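Local coordinates for protein sugar isomerase (Sinorhizobium meliloti, PDB 3QC0) that binds zinc in a TIM barrel of the xylose isomerase-like family and probably isomerises a sugar, at residues I164-G169 / I191-K196. Residues are numbered along the deposited sequence; the frame is centred on the assembly and turned at random. Where two conformers were deposited one is given.
Sequences ICETLG and IARAGK
With chi1 at -179°, R193 carries CG opposite its own backbone N and runs extended as far as NE, while E166, its CG beside the backbone N and anti to the carbonyl carbon, reaches out to meet it. The two side chains form a salt bridge between neighbouring outer helices of the TIM barrel: helix 158-168, which precedes strand 172-177, and helix 187-196, which precedes strand 200-205. R193 NH2 donates to E166 OE1 at 2.9 Å, with a moderately bent N-H...O angle of 148°. The carboxylate oxygen lies close to the guanidinium plane, at the edge of that group, yet NH2 comes to OE1 from above the carboxylate plane, the two planes being 73° apart. A water adds a second link: it accepts from R193 NE at 2.9 Å and donates a weak bond to E166 OE2, so OE1 meets the arginine directly, and OE2 only weakly, through the water. E166 was deposited in two conformers, so the direct and water-mediated links are certain for this one only. Helix 158-168 grips the guanidinium elsewhere too, D163 OD1 forming a salt bridge with NH2 and the carbonyl of G159 taking NH1; Q190 also bonds NH1. Together these bonds should limit rotation of the guanidinium, and D163 and E166 together probably offset its charge. The contact is a surface one, away from the zinc site. Beyond OE1 itself, E166 CD stands in the guanidinium plane, 3.6 Å from R193 NH2.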
loop_
_atom_site.group_PDB
_atom_site.type_symbol
_atom_site.label_atom_id
_atom_site.label_comp_id
_atom_site.label_asym_id
_atom_site.label_seq_id
_atom_site.Cartn_x
_atom_site.Cartn_y
_atom_site.Cartn_z
ATOM N N ILE A 164 -3.937 17.447 5.812
ATOM C CA ILE A 164 -2.817 18.315 6.077
ATOM C C ILE A 164 -3.019 19.659 5.375
ATOM O O ILE A 164 -2.717 20.683 5.965
ATOM C CB ILE A 164 -1.478 17.660 5.637
ATOM C CG1 ILE A 164 -1.230 16.352 6.423
ATOM C CG2 ILE A 164 -0.296 18.664 5.723
ATOM C CD1 ILE A 164 -0.097 15.474 5.875
ATOM N N CYS A 165 -3.491 19.651 4.128
ATOM C CA CYS A 165 -3.786 20.884 3.372
ATOM C C CYS A 165 -4.761 21.723 4.151
ATOM O O CYS A 165 -4.591 22.935 4.249
ATOM C CB CYS A 165 -4.303 20.582 1.983
ATOM S SG CYS A 165 -3.105 19.912 0.857
ATOM N N GLU A 166 -5.788 21.099 4.716
ATOM C CA GLU A 166 -6.770 21.882 5.492
ATOM C C GLU A 166 -6.169 22.495 6.737
ATOM O O GLU A 166 -6.559 23.626 7.143
ATOM C CB GLU A 166 -7.962 21.010 5.874
ATOM C CG GLU A 166 -8.835 20.671 4.718
ATOM C CD GLU A 166 -10.222 20.223 5.158
ATOM O OE1 GLU A 166 -10.352 19.159 5.807
ATOM O OE2 GLU A 166 -11.189 20.951 4.859
ATOM N N THR A 167 -5.247 21.799 7.382
ATOM C CA THR A 167 -4.603 22.250 8.621
ATOM C C THR A 167 -3.677 23.442 8.357
ATOM O O THR A 167 -3.608 24.413 9.145
ATOM C CB THR A 167 -3.786 21.132 9.265
ATOM O OG1 THR A 167 -4.648 20.047 9.668
ATOM C CG2 THR A 167 -3.004 21.633 10.493
ATOM N N LEU A 168 -3.001 23.387 7.215
ATOM C CA LEU A 168 -1.929 24.342 6.953
ATOM C C LEU A 168 -2.376 25.552 6.220
ATOM O O LEU A 168 -1.694 26.591 6.276
ATOM C CB LEU A 168 -0.846 23.659 6.139
ATOM C CG LEU A 168 -0.092 22.618 6.935
ATOM C CD1 LEU A 168 0.983 22.109 6.014
ATOM C CD2 LEU A 168 0.475 23.161 8.282
ATOM N N GLY A 169 -3.426 25.417 5.424
ATOM C CA GLY A 169 -4.021 26.541 4.759
ATOM C C GLY A 169 -3.472 26.855 3.386
ATOM O O GLY A 169 -3.026 25.996 2.659
ATOM N N ILE A 191 -11.042 12.634 -4.375
ATOM C CA ILE A 191 -10.825 13.494 -5.552
ATOM C C ILE A 191 -11.847 14.630 -5.558
ATOM O O ILE A 191 -11.491 15.797 -5.799
ATOM C CB ILE A 191 -10.876 12.716 -6.852
ATOM C CG1 ILE A 191 -9.662 11.784 -6.972
ATOM C CG2 ILE A 191 -10.868 13.642 -8.088
ATOM C CD1 ILE A 191 -9.717 10.815 -8.181
ATOM N N ALA A 192 -13.110 14.306 -5.318
ATOM C CA ALA A 192 -14.174 15.325 -5.265
ATOM C C ALA A 192 -13.885 16.334 -4.176
ATOM O O ALA A 192 -14.025 17.543 -4.388
ATOM C CB ALA A 192 -15.532 14.665 -5.065
ATOM N N ARG A 193 -13.444 15.861 -3.012
ATOM C CA ARG A 193 -13.043 16.710 -1.888
ATOM C C ARG A 193 -11.893 17.649 -2.259
ATOM O O ARG A 193 -11.965 18.866 -1.976
ATOM C CB ARG A 193 -12.643 15.867 -0.682
ATOM C CG ARG A 193 -12.241 16.654 0.545
ATOM C CD ARG A 193 -11.795 15.715 1.626
ATOM N NE ARG A 193 -11.153 16.395 2.708
ATOM C CZ ARG A 193 -10.195 15.919 3.487
ATOM N NH1 ARG A 193 -9.763 14.667 3.343
ATOM N NH2 ARG A 193 -9.713 16.682 4.452
ATOM N N ALA A 194 -10.870 17.116 -2.928
ATOM C CA ALA A 194 -9.726 17.899 -3.390
ATOM C C ALA A 194 -10.198 19.042 -4.291
ATOM O O ALA A 194 -9.664 20.166 -4.223
ATOM C CB ALA A 194 -8.727 17.024 -4.145
ATOM N N GLY A 195 -11.156 18.732 -5.158
ATOM C CA GLY A 195 -11.686 19.728 -6.089
ATOM C C GLY A 195 -12.400 20.828 -5.334
ATOM O O GLY A 195 -12.239 22.029 -5.661
ATOM N N LYS A 196 -13.214 20.468 -4.350
ATOM C CA LYS A 196 -13.915 21.482 -3.530
ATOM C C LYS A 196 -12.960 22.398 -2.761
ATOM O O LYS A 196 -13.233 23.588 -2.546
ATOM C CB LYS A 196 -14.870 20.849 -2.513
ATOM C CG LYS A 196 -16.045 20.080 -3.121
ATOM C CD LYS A 196 -16.802 19.376 -1.977
ATOM C CE LYS A 196 -17.804 18.351 -2.438
ATOM N NZ LYS A 196 -18.594 17.879 -1.241
HETATM O O HOH W 1 -12.719 18.742 3.481
#